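Local coordinates for metallo-beta-lactamase family protein (Staphylococcus aureus, PDB 3R2U) that binds ferric iron in a metallo-beta-lactamase fold followed by rhodanese-like sequence, and is probably an enzyme of the persulfide dioxygenase type, its substrate not established, at residues D211-P217 against P233-G238; I203-K207 against A246-N250; F26-F30 against S61-V65; N132-L138 against S149-E155. One frame throughout, in Å; residues are numbered along the deposited sequence.

Contact 1: D211-P217 against P233-G238; sequences DYIQIWP and PTSTLG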
# COMPACT_ATOMS: atom_id res chain seq x y z
N ASP A 211 -26.19 -3.35 -35.33
CA ASP A 211 -24.75 -3.15 -35.49
C ASP A 211 -24.12 -2.17 -34.48
O ASP A 211 -22.90 -2.15 -34.33
CB ASP A 211 -24.43 -2.74 -36.93
CG ASP A 211 -24.50 -3.93 -37.91
OD1 ASP A 211 -24.64 -5.10 -37.45
OD2 ASP A 211 -24.39 -3.69 -39.14
N TYR A 212 -24.93 -1.40 -33.78
CA TYR A 212 -24.44 -0.44 -32.80
C TYR A 212 -24.30 -1.02 -31.37
O TYR A 212 -23.92 -0.29 -30.41
CB TYR A 212 -25.35 0.79 -32.78
CG TYR A 212 -26.81 0.48 -32.49
CD1 TYR A 212 -27.21 0.07 -31.22
CD2 TYR A 212 -27.78 0.63 -33.47
CE1 TYR A 212 -28.53 -0.21 -30.95
CE2 TYR A 212 -29.12 0.35 -33.20
CZ TYR A 212 -29.49 -0.06 -31.94
OH TYR A 212 -30.79 -0.34 -31.65
N ILE A 213 -24.61 -2.30 -31.19
CA ILE A 213 -24.44 -2.89 -29.86
C ILE A 213 -22.94 -3.04 -29.57
O ILE A 213 -22.13 -3.26 -30.48
CB ILE A 213 -25.13 -4.26 -29.67
CG1 ILE A 213 -24.46 -5.35 -30.50
CG2 ILE A 213 -26.64 -4.15 -29.93
CD1 ILE A 213 -24.94 -6.77 -30.11
N GLN A 214 -22.57 -2.89 -28.31
CA GLN A 214 -21.19 -3.14 -27.91
C GLN A 214 -20.97 -4.64 -27.74
O GLN A 214 -21.92 -5.40 -27.55
CB GLN A 214 -20.88 -2.45 -26.60
CG GLN A 214 -21.01 -0.94 -26.64
CD GLN A 214 -20.68 -0.32 -25.31
OE1 GLN A 214 -19.71 -0.69 -24.67
NE2 GLN A 214 -21.49 0.65 -24.89
N ILE A 215 -19.70 -5.06 -27.84
CA ILE A 215 -19.30 -6.44 -27.63
C ILE A 215 -18.39 -6.41 -26.40
O ILE A 215 -17.36 -5.74 -26.39
CB ILE A 215 -18.51 -7.05 -28.84
CG1 ILE A 215 -19.35 -7.07 -30.12
CG2 ILE A 215 -18.03 -8.45 -28.52
CD1 ILE A 215 -20.65 -7.77 -30.01
N TRP A 216 -18.78 -7.12 -25.36
CA TRP A 216 -18.04 -7.18 -24.12
C TRP A 216 -17.49 -8.59 -23.93
O TRP A 216 -18.15 -9.43 -23.36
CB TRP A 216 -18.95 -6.79 -22.97
CG TRP A 216 -19.55 -5.42 -23.10
CD1 TRP A 216 -18.90 -4.27 -23.42
CD2 TRP A 216 -20.91 -5.06 -22.84
NE1 TRP A 216 -19.77 -3.21 -23.41
CE2 TRP A 216 -21.01 -3.66 -23.05
CE3 TRP A 216 -22.05 -5.77 -22.47
CZ2 TRP A 216 -22.22 -2.97 -22.90
CZ3 TRP A 216 -23.25 -5.08 -22.31
CH2 TRP A 216 -23.32 -3.69 -22.52
N PRO A 217 -16.26 -8.84 -24.40
CA PRO A 217 -15.69 -10.17 -24.39
C PRO A 217 -15.14 -10.61 -23.03
O PRO A 217 -14.92 -9.79 -22.14
CB PRO A 217 -14.58 -10.07 -25.43
CG PRO A 217 -14.09 -8.65 -25.27
CD PRO A 217 -15.29 -7.84 -24.89
N PRO A 233 -10.82 -2.84 -24.49
CA PRO A 233 -11.66 -3.78 -23.75
C PRO A 233 -13.00 -4.09 -24.40
O PRO A 233 -13.66 -5.05 -23.96
CB PRO A 233 -11.87 -3.08 -22.40
CG PRO A 233 -11.74 -1.63 -22.69
CD PRO A 233 -10.82 -1.49 -23.88
N THR A 234 -13.40 -3.33 -25.42
CA THR A 234 -14.69 -3.55 -26.02
C THR A 234 -14.74 -3.17 -27.49
O THR A 234 -13.97 -2.35 -27.97
CB THR A 234 -15.78 -2.71 -25.31
OG1 THR A 234 -15.62 -1.34 -25.67
CG2 THR A 234 -15.68 -2.83 -23.80
N SER A 235 -15.67 -3.77 -28.21
CA SER A 235 -15.85 -3.40 -29.60
C SER A 235 -17.33 -3.23 -29.85
O SER A 235 -18.10 -3.03 -28.92
CB SER A 235 -15.24 -4.45 -30.51
OG SER A 235 -15.22 -3.98 -31.83
N THR A 236 -17.72 -3.25 -31.13
CA THR A 236 -19.12 -3.16 -31.51
C THR A 236 -19.33 -4.18 -32.60
O THR A 236 -18.40 -4.55 -33.30
CB THR A 236 -19.49 -1.78 -32.10
OG1 THR A 236 -18.88 -1.64 -33.40
CG2 THR A 236 -19.02 -0.68 -31.19
N LEU A 237 -20.57 -4.61 -32.76
CA LEU A 237 -20.89 -5.62 -33.76
C LEU A 237 -20.57 -5.14 -35.17
O LEU A 237 -19.99 -5.88 -35.96
CB LEU A 237 -22.36 -6.04 -33.63
CG LEU A 237 -22.87 -7.11 -34.63
CD1 LEU A 237 -21.99 -8.36 -34.64
CD2 LEU A 237 -24.34 -7.48 -34.34
N GLY A 238 -20.94 -3.90 -35.47
CA GLY A 238 -20.70 -3.34 -36.79
C GLY A 238 -19.22 -3.24 -37.08
O GLY A 238 -18.80 -3.41 -38.22
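A chi1 of 68° turns Ile213 CG1 toward Leu237, where it meets CB at 3.8 Å, and the chi1 of Leu237 (180°) sets its CG and CD2 beside Asp211 OD1. The two segments form the outermost pair, within this chain, of the second sheet of the metallo-beta-lactamase sandwich: short strand 235-236 pairs antiparallel with 214-217 and runs straight into helix 237-243. Ile215 and Ser235 make the hydrogen-bonded pair, Ile215 N to Ser235 O at 2.8 Å and Ser235 N to Ile215 O at 3.2 Å. Beyond it the first two amides of the helix, which lack acceptors within a helix, are satisfied across the contact: Leu237 N gives to Ile213 O at 3.1 Å and Gly238 N to Asp211 O at 2.9 Å. A CB at Gly238 would point toward 211-217 and crowd Asp211 O, so this close bond suits glycine. Thr236 is the N-cap, its OG1 bonding to Tyr239 N and also to Tyr212 O of the second subunit. The Leu237 side chain also packs on Leu209 and Phe247, with Ile215 CD1 more distant, while Asp211 OD1 forms a salt bridge with Lys241.

Elsewhere on strand 214-217, Trp216 NE1 donates to Gln214 OE1 at 2.8 Å, from above the amide's carbonyl plane, which helps to orient both groups. Gln214 NE2 bonds weakly to Thr234 O of the second subunit, the reciprocal bond being stronger. Thr234 CG2 lies against the indole edge, in its plane, 3.5 Å from Trp216 CD1.

Contact 2: I203-K207 against A246-N250; sequences IESIK and AFSEN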
# COMPACT_ATOMS: atom_id res chain seq x y z
N ILE A 203 -22.27 -17.55 -35.16
CA ILE A 203 -21.90 -16.29 -35.76
C ILE A 203 -23.04 -15.80 -36.68
O ILE A 203 -23.42 -14.62 -36.64
CB ILE A 203 -20.56 -16.38 -36.55
CG1 ILE A 203 -19.37 -16.55 -35.61
CG2 ILE A 203 -20.33 -15.13 -37.39
CD1 ILE A 203 -19.09 -15.31 -34.70
N GLU A 204 -23.58 -16.73 -37.47
CA GLU A 204 -24.68 -16.47 -38.38
C GLU A 204 -25.86 -15.84 -37.65
O GLU A 204 -26.38 -14.82 -38.07
CB GLU A 204 -25.12 -17.80 -39.05
CG GLU A 204 -26.20 -17.66 -40.13
CD GLU A 204 -26.55 -19.00 -40.80
OE1 GLU A 204 -26.95 -18.97 -41.98
OE2 GLU A 204 -26.40 -20.07 -40.17
N SER A 205 -26.26 -16.44 -36.53
CA SER A 205 -27.38 -15.95 -35.73
C SER A 205 -27.11 -14.56 -35.11
O SER A 205 -27.96 -13.68 -35.13
CB SER A 205 -27.77 -16.96 -34.65
OG SER A 205 -26.74 -17.08 -33.68
N ILE A 206 -25.89 -14.31 -34.67
CA ILE A 206 -25.59 -13.03 -34.01
C ILE A 206 -25.62 -11.81 -34.97
O ILE A 206 -25.82 -10.68 -34.53
CB ILE A 206 -24.23 -13.09 -33.26
CG1 ILE A 206 -24.39 -12.44 -31.91
CG2 ILE A 206 -23.08 -12.54 -34.11
CD1 ILE A 206 -25.39 -13.18 -31.03
N LYS A 207 -25.49 -12.07 -36.27
CA LYS A 207 -25.46 -11.02 -37.26
C LYS A 207 -26.73 -10.16 -37.36
O LYS A 207 -26.66 -9.00 -37.78
CB LYS A 207 -25.16 -11.60 -38.65
CG LYS A 207 -23.73 -12.10 -38.81
CD LYS A 207 -23.50 -12.65 -40.22
CE LYS A 207 -22.11 -13.22 -40.36
NZ LYS A 207 -21.87 -13.85 -41.69
N ALA A 246 -14.04 -13.69 -39.02
CA ALA A 246 -15.13 -14.63 -38.77
C ALA A 246 -16.46 -14.14 -39.33
O ALA A 246 -17.29 -14.94 -39.69
CB ALA A 246 -15.25 -14.89 -37.28
N PHE A 247 -16.65 -12.83 -39.38
CA PHE A 247 -17.89 -12.25 -39.90
C PHE A 247 -17.98 -12.10 -41.41
O PHE A 247 -19.07 -11.86 -41.93
CB PHE A 247 -18.15 -10.90 -39.23
CG PHE A 247 -18.54 -11.02 -37.80
CD1 PHE A 247 -19.87 -11.07 -37.45
CD2 PHE A 247 -17.58 -11.15 -36.81
CE1 PHE A 247 -20.24 -11.21 -36.11
CE2 PHE A 247 -17.94 -11.30 -35.48
CZ PHE A 247 -19.28 -11.32 -35.14
N SER A 248 -16.86 -12.26 -42.11
CA SER A 248 -16.82 -12.13 -43.57
C SER A 248 -16.69 -13.45 -44.30
O SER A 248 -16.90 -13.50 -45.50
CB SER A 248 -15.65 -11.24 -44.00
OG SER A 248 -15.78 -9.96 -43.46
N GLU A 249 -16.29 -14.51 -43.58
CA GLU A 249 -16.14 -15.81 -44.21
C GLU A 249 -17.49 -16.50 -44.21
O GLU A 249 -17.96 -16.97 -43.17
CB GLU A 249 -15.11 -16.66 -43.48
CG GLU A 249 -14.90 -18.01 -44.15
CD GLU A 249 -14.56 -17.84 -45.61
OE1 GLU A 249 -15.32 -18.32 -46.48
OE2 GLU A 249 -13.57 -17.14 -45.89
N ASN A 250 -18.13 -16.56 -45.37
CA ASN A 250 -19.45 -17.18 -45.46
C ASN A 250 -19.45 -18.60 -46.05
O ASN A 250 -20.50 -19.21 -46.19
CB ASN A 250 -20.42 -16.22 -46.17
CG ASN A 250 -20.66 -14.95 -45.37
OD1 ASN A 250 -20.73 -14.98 -44.13
ND2 ASN A 250 -20.78 -13.82 -46.06
O HOH W 1 -19.38 -15.72 -41.06
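The end of helix 191-206, with Lys207 just after it, packs on Phe247, a residue of the loop that connects helix 237-243 to helix 252-260. Ile203 comes over one face of the phenyl ring, its CG2 sitting 4.0 Å above the plane and displaced toward the rim, while its other branch carries CD1 to Phe247 CZ. Ile206 approaches at the edge instead: CG2 is 3.7 Å from Phe247 CE1. At its chi1 of -136°, CG2 faces the ring edge while the longer branch leads away. Two isoleucines, one over the face and one at the edge, suit a buried ring because branched apolar chains pack closely on it.

The contact belongs to the helical outer layer of the metallo-beta-lactamase sandwich, and Leu237, Glu240 and Lys241 of helix 237-243 also touch Phe247. Toward the outside the chemistry turns polar. Lys207 has CG at the edge of the ring and a fully extended chain beyond it, which carries the ammonium past the phenyl group to the loop backbone. There Lys207 NZ makes a weak hydrogen bond to Phe247 O at 3.4 Å and donates to a water at 3.2 Å. That water lies 2.6 Å from Ala246 O and 2.8 Å from Glu249 O, and cannot donate to all the acceptors near it at once. Asn250 OD1 stands 2.9 Å from Lys207 NZ, but the angle is too poor for a hydrogen bond; the carbonyl dipole probably still favours the charge.

Contact 3: F26-F30 against S61-V65; sequences FFKQF and SYIRV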
# COMPACT_ATOMS: atom_id res chain seq x y z
N PHE A 26 -25.18 1.05 -13.81
CA PHE A 26 -23.76 1.07 -13.58
C PHE A 26 -23.14 -0.07 -14.39
O PHE A 26 -23.73 -1.16 -14.52
CB PHE A 26 -23.44 0.90 -12.10
CG PHE A 26 -21.97 0.85 -11.81
CD1 PHE A 26 -21.26 2.00 -11.66
CD2 PHE A 26 -21.32 -0.37 -11.69
CE1 PHE A 26 -19.90 1.96 -11.41
CE2 PHE A 26 -19.97 -0.42 -11.43
CZ PHE A 26 -19.26 0.74 -11.29
N PHE A 27 -21.97 0.17 -14.94
CA PHE A 27 -21.25 -0.83 -15.71
C PHE A 27 -19.76 -0.64 -15.48
O PHE A 27 -19.26 0.46 -15.64
CB PHE A 27 -21.57 -0.66 -17.20
CG PHE A 27 -20.81 -1.60 -18.10
CD1 PHE A 27 -19.46 -1.39 -18.38
CD2 PHE A 27 -21.46 -2.63 -18.74
CE1 PHE A 27 -18.77 -2.24 -19.23
CE2 PHE A 27 -20.78 -3.47 -19.58
CZ PHE A 27 -19.43 -3.26 -19.83
N LYS A 28 -19.06 -1.71 -15.13
CA LYS A 28 -17.61 -1.63 -14.98
C LYS A 28 -16.95 -2.94 -15.35
O LYS A 28 -17.39 -4.00 -14.94
CB LYS A 28 -17.18 -1.26 -13.56
CG LYS A 28 -15.67 -1.20 -13.49
CD LYS A 28 -15.16 -0.66 -12.21
CE LYS A 28 -13.66 -0.33 -12.37
NZ LYS A 28 -13.46 0.71 -13.44
N GLN A 29 -15.89 -2.84 -16.13
CA GLN A 29 -15.09 -3.97 -16.53
C GLN A 29 -13.91 -4.14 -15.57
O GLN A 29 -13.34 -3.15 -15.09
CB GLN A 29 -14.59 -3.75 -17.96
CG GLN A 29 -13.80 -4.91 -18.58
CD GLN A 29 -12.30 -4.66 -18.60
OE1 GLN A 29 -11.72 -4.08 -17.67
NE2 GLN A 29 -11.67 -5.07 -19.69
N PHE A 30 -13.56 -5.39 -15.28
CA PHE A 30 -12.41 -5.73 -14.42
C PHE A 30 -11.53 -6.62 -15.26
O PHE A 30 -11.98 -7.65 -15.76
CB PHE A 30 -12.86 -6.50 -13.16
CG PHE A 30 -13.79 -5.72 -12.26
CD1 PHE A 30 -15.13 -5.55 -12.60
CD2 PHE A 30 -13.33 -5.17 -11.07
CE1 PHE A 30 -15.99 -4.81 -11.78
CE2 PHE A 30 -14.19 -4.45 -10.23
CZ PHE A 30 -15.52 -4.27 -10.59
N SER A 61 -12.58 -7.04 -5.31
CA SER A 61 -12.66 -5.90 -6.21
C SER A 61 -14.10 -5.57 -6.57
O SER A 61 -14.50 -4.41 -6.54
CB SER A 61 -11.85 -6.13 -7.48
OG SER A 61 -10.47 -5.92 -7.24
N TYR A 62 -14.89 -6.60 -6.88
CA TYR A 62 -16.28 -6.38 -7.22
C TYR A 62 -17.01 -5.78 -6.01
O TYR A 62 -17.78 -4.82 -6.13
CB TYR A 62 -16.97 -7.68 -7.64
CG TYR A 62 -16.22 -8.53 -8.64
CD1 TYR A 62 -15.99 -8.08 -9.94
CD2 TYR A 62 -15.80 -9.81 -8.30
CE1 TYR A 62 -15.32 -8.87 -10.85
CE2 TYR A 62 -15.14 -10.60 -9.19
CZ TYR A 62 -14.91 -10.15 -10.47
OH TYR A 62 -14.24 -10.96 -11.35
N ILE A 63 -16.75 -6.37 -4.84
CA ILE A 63 -17.36 -5.92 -3.58
C ILE A 63 -17.05 -4.45 -3.27
O ILE A 63 -17.96 -3.69 -2.94
CB ILE A 63 -16.92 -6.83 -2.40
CG1 ILE A 63 -17.55 -8.22 -2.54
CG2 ILE A 63 -17.31 -6.20 -1.06
CD1 ILE A 63 -17.00 -9.27 -1.58
N ARG A 64 -15.77 -4.07 -3.39
CA ARG A 64 -15.34 -2.70 -3.12
C ARG A 64 -16.04 -1.70 -4.04
O ARG A 64 -16.56 -0.69 -3.58
CB ARG A 64 -13.80 -2.57 -3.24
CG ARG A 64 -13.07 -3.11 -2.01
CD ARG A 64 -11.53 -3.05 -2.10
NE ARG A 64 -10.93 -4.29 -2.61
CZ ARG A 64 -10.33 -4.46 -3.80
NH1 ARG A 64 -9.83 -5.66 -4.11
NH2 ARG A 64 -10.19 -3.45 -4.66
N VAL A 65 -16.06 -2.00 -5.34
CA VAL A 65 -16.73 -1.15 -6.32
C VAL A 65 -18.24 -1.08 -6.03
O VAL A 65 -18.82 -0.01 -6.03
CB VAL A 65 -16.47 -1.60 -7.77
CG1 VAL A 65 -17.39 -0.89 -8.74
CG2 VAL A 65 -14.99 -1.38 -8.13
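Strand 26-30 and helix 61-65 run roughly antiparallel, at 153°, their axes 10.6 Å apart at closest approach, a separation that side chains of Phe26, Phe30, Tyr62 and Val65 fill. The strand belongs to the first sheet of the metallo-beta-lactamase sandwich, of which 25-32 is an outermost strand within the chain; the helix belongs to the layer packed on it. Tyr62 and Phe30 form a T-shaped pair: the tyrosine edge points at the phenylalanine face, with ring centroids 4.8 Å apart and planes at 68°. Tyr62 CD1 stands over the middle of the Phe30 ring, 3.6 Å above its plane. Phe30 has CG anti to the carbonyl carbon (chi1 -62°), and this also brings its rim to Val65, whose CG2 lies 3.8 Å from Phe30 CE2. Beta-branched valine suits the place because it offers one methyl to each phenylalanine: CG1 reaches Phe26 CZ at 3.6 Å. The tyrosine hydroxyl leaves the cluster and bonds to Ser39 OG and Ile56 N, which hold the far end of the ring in place, while packing on Phe30 helps to set its plane. Between strand and helix, then, cohesion rests on dispersion and on the weak electrostatics of aromatic C-H bonds against a pi face.

Contact 4: N132-L138 against S149-E155; sequences NIKLKVL and SFLLTDE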
# COMPACT_ATOMS: atom_id res chain seq x y z
N ASN A 132 -33.91 -3.52 -12.73
CA ASN A 132 -34.63 -3.25 -13.99
C ASN A 132 -33.81 -3.57 -15.25
O ASN A 132 -34.32 -3.42 -16.36
CB ASN A 132 -35.12 -1.81 -14.03
CG ASN A 132 -36.09 -1.50 -12.91
OD1 ASN A 132 -35.91 -0.54 -12.17
ND2 ASN A 132 -37.11 -2.32 -12.77
N ILE A 133 -32.56 -3.99 -15.08
CA ILE A 133 -31.70 -4.35 -16.22
C ILE A 133 -32.15 -5.70 -16.69
O ILE A 133 -32.38 -6.60 -15.88
CB ILE A 133 -30.21 -4.47 -15.86
CG1 ILE A 133 -29.67 -3.21 -15.19
CG2 ILE A 133 -29.38 -4.79 -17.13
CD1 ILE A 133 -28.29 -3.44 -14.58
N LYS A 134 -32.29 -5.85 -18.00
CA LYS A 134 -32.72 -7.10 -18.58
C LYS A 134 -31.57 -7.73 -19.34
O LYS A 134 -30.90 -7.07 -20.12
CB LYS A 134 -33.88 -6.86 -19.55
CG LYS A 134 -34.40 -8.13 -20.22
CD LYS A 134 -35.38 -7.82 -21.37
CE LYS A 134 -35.92 -9.12 -21.96
NZ LYS A 134 -36.81 -8.95 -23.13
N LEU A 135 -31.32 -9.01 -19.08
CA LEU A 135 -30.34 -9.76 -19.81
C LEU A 135 -31.05 -10.92 -20.50
O LEU A 135 -31.76 -11.70 -19.84
CB LEU A 135 -29.29 -10.35 -18.87
CG LEU A 135 -28.41 -9.39 -18.09
CD1 LEU A 135 -27.54 -10.22 -17.17
CD2 LEU A 135 -27.57 -8.53 -19.05
N LYS A 136 -30.84 -11.05 -21.81
CA LYS A 136 -31.40 -12.17 -22.54
C LYS A 136 -30.27 -13.15 -22.78
O LYS A 136 -29.18 -12.76 -23.23
CB LYS A 136 -32.04 -11.76 -23.85
CG LYS A 136 -32.63 -12.97 -24.65
CD LYS A 136 -33.58 -12.54 -25.76
CE LYS A 136 -34.97 -12.11 -25.21
NZ LYS A 136 -35.76 -13.21 -24.52
N VAL A 137 -30.51 -14.40 -22.41
CA VAL A 137 -29.54 -15.47 -22.60
C VAL A 137 -29.62 -15.93 -24.04
O VAL A 137 -30.71 -16.23 -24.55
CB VAL A 137 -29.83 -16.67 -21.66
CG1 VAL A 137 -28.87 -17.85 -21.95
CG2 VAL A 137 -29.72 -16.24 -20.19
N LEU A 138 -28.48 -15.93 -24.71
CA LEU A 138 -28.40 -16.45 -26.06
C LEU A 138 -27.44 -17.64 -26.04
O LEU A 138 -26.33 -17.52 -25.53
CB LEU A 138 -27.90 -15.37 -27.03
CG LEU A 138 -28.72 -14.08 -27.20
CD1 LEU A 138 -28.03 -13.12 -28.18
CD2 LEU A 138 -30.13 -14.35 -27.67
N SER A 149 -24.16 -16.32 -24.21
CA SER A 149 -23.86 -14.91 -24.21
C SER A 149 -25.05 -14.16 -23.62
O SER A 149 -26.19 -14.63 -23.72
CB SER A 149 -23.58 -14.43 -25.63
OG SER A 149 -22.37 -14.99 -26.12
N PHE A 150 -24.80 -12.99 -23.02
CA PHE A 150 -25.88 -12.22 -22.40
C PHE A 150 -26.13 -10.87 -23.09
O PHE A 150 -25.24 -10.01 -23.17
CB PHE A 150 -25.56 -12.02 -20.91
CG PHE A 150 -25.28 -13.30 -20.16
CD1 PHE A 150 -26.30 -14.07 -19.67
CD2 PHE A 150 -23.98 -13.72 -19.93
CE1 PHE A 150 -26.02 -15.25 -18.94
CE2 PHE A 150 -23.71 -14.90 -19.23
CZ PHE A 150 -24.73 -15.64 -18.74
N LEU A 151 -27.35 -10.69 -23.61
CA LEU A 151 -27.73 -9.47 -24.32
C LEU A 151 -28.42 -8.53 -23.35
O LEU A 151 -29.53 -8.82 -22.85
CB LEU A 151 -28.64 -9.79 -25.49
CG LEU A 151 -29.04 -8.62 -26.41
CD1 LEU A 151 -27.81 -8.15 -27.19
CD2 LEU A 151 -30.17 -9.05 -27.36
N LEU A 152 -27.78 -7.40 -23.10
CA LEU A 152 -28.26 -6.42 -22.14
C LEU A 152 -29.09 -5.30 -22.76
O LEU A 152 -28.71 -4.72 -23.78
CB LEU A 152 -27.08 -5.83 -21.36
CG LEU A 152 -27.37 -4.82 -20.23
CD1 LEU A 152 -26.20 -4.77 -19.22
CD2 LEU A 152 -27.69 -3.40 -20.76
N THR A 153 -30.24 -5.03 -22.13
CA THR A 153 -31.09 -3.91 -22.48
C THR A 153 -31.33 -3.12 -21.18
O THR A 153 -31.75 -3.69 -20.15
CB THR A 153 -32.39 -4.38 -23.12
OG1 THR A 153 -32.08 -5.16 -24.28
CG2 THR A 153 -33.29 -3.18 -23.53
N ASP A 154 -31.05 -1.81 -21.23
CA ASP A 154 -31.17 -0.89 -20.08
C ASP A 154 -32.61 -0.41 -19.92
O ASP A 154 -32.93 0.78 -20.12
CB ASP A 154 -30.20 0.28 -20.30
CG ASP A 154 -30.11 1.25 -19.10
OD1 ASP A 154 -30.68 1.00 -18.02
OD2 ASP A 154 -29.42 2.29 -19.27
N GLU A 155 -33.49 -1.33 -19.58
CA GLU A 155 -34.90 -1.01 -19.46
C GLU A 155 -35.23 0.01 -18.37
O GLU A 155 -36.19 0.74 -18.50
CB GLU A 155 -35.73 -2.27 -19.28
CG GLU A 155 -35.71 -3.14 -20.51
CD GLU A 155 -36.79 -4.22 -20.50
OE1 GLU A 155 -37.21 -4.69 -19.42
OE2 GLU A 155 -37.21 -4.61 -21.61
O HOH W 2 -36.75 -4.14 -16.62
O HOH W 3 -38.81 -7.22 -21.75
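Leu135 and Leu152 face each other as a non-hydrogen-bonded pair in the beta hairpin of strands 133-139 and 148-153, part of the second sheet of the metallo-beta-lactamase sandwich. Leu135 CD2 touches Leu152 CB at 3.6 Å, and Ile133 CG2, from two residues earlier in its strand, reaches Leu152 CG at 3.7 Å. Farther along the same face, Val137 and Phe150 lie side by side, Val137 CG2 being 4.0 Å from Phe150 CE1. These residues are buried and apolar, as the face turned to the middle of the sandwich requires: Phe166 of the next strand, 164-168, flanks Phe150 and Leu152, and Met25 of the first sheet meets Ile133 and Leu152.

The register is set by three hydrogen-bonded pairs, Lys134 with Thr153, Lys136 with Leu151 and Leu138 with Ser149, each joined by two nearly straight backbone bonds. Their side chains point to the opposite face, where Leu138 CD1 and Leu151 CB give apolar contact at 4.3 Å and the lysine chains rise to charged partners. Lys136 NZ forms a salt bridge with Asp127, and Ser149 OG bonds to Thr140 OG1.

At the open end, Lys134 extends away from its own backbone N (chi1 180°) and runs past the Glu155 carboxylate. Lys134 NZ and Glu155 OE2, 4.6 Å apart, are bridged by a water, which probably leaves some direct attraction. A second water, near Asn132 O, donates to Glu155 OE1 at 2.9 Å.

Overall arrangement
Contacts 1 and 4 lie in the same sheet, centres 14 Å apart, and meet where Trp216 CZ3 packs on Leu152 CB at 4.0 Å. The same indole joins contact 1 to contact 3 in the facing sheet, Trp216 CE2 lying 3.5 Å from Phe27 CE2. Contact 2 adds the helical layer: Phe247 CE1 is 3.7 Å from Leu237 CD1 of contact 1, and Ile206 CD1 is 3.9 Å from Leu138 CD1 of contact 4. Contacts 2 and 3 are well separated, with centres 31 Å apart. The side chain of Pro217 in contact 1 is about 11 Å from the bound iron, as is that of Ser149 in contact 4. His80, His143 and Asp169 hold the metal; His143 sits in the loop between the hairpin strands of contact 4.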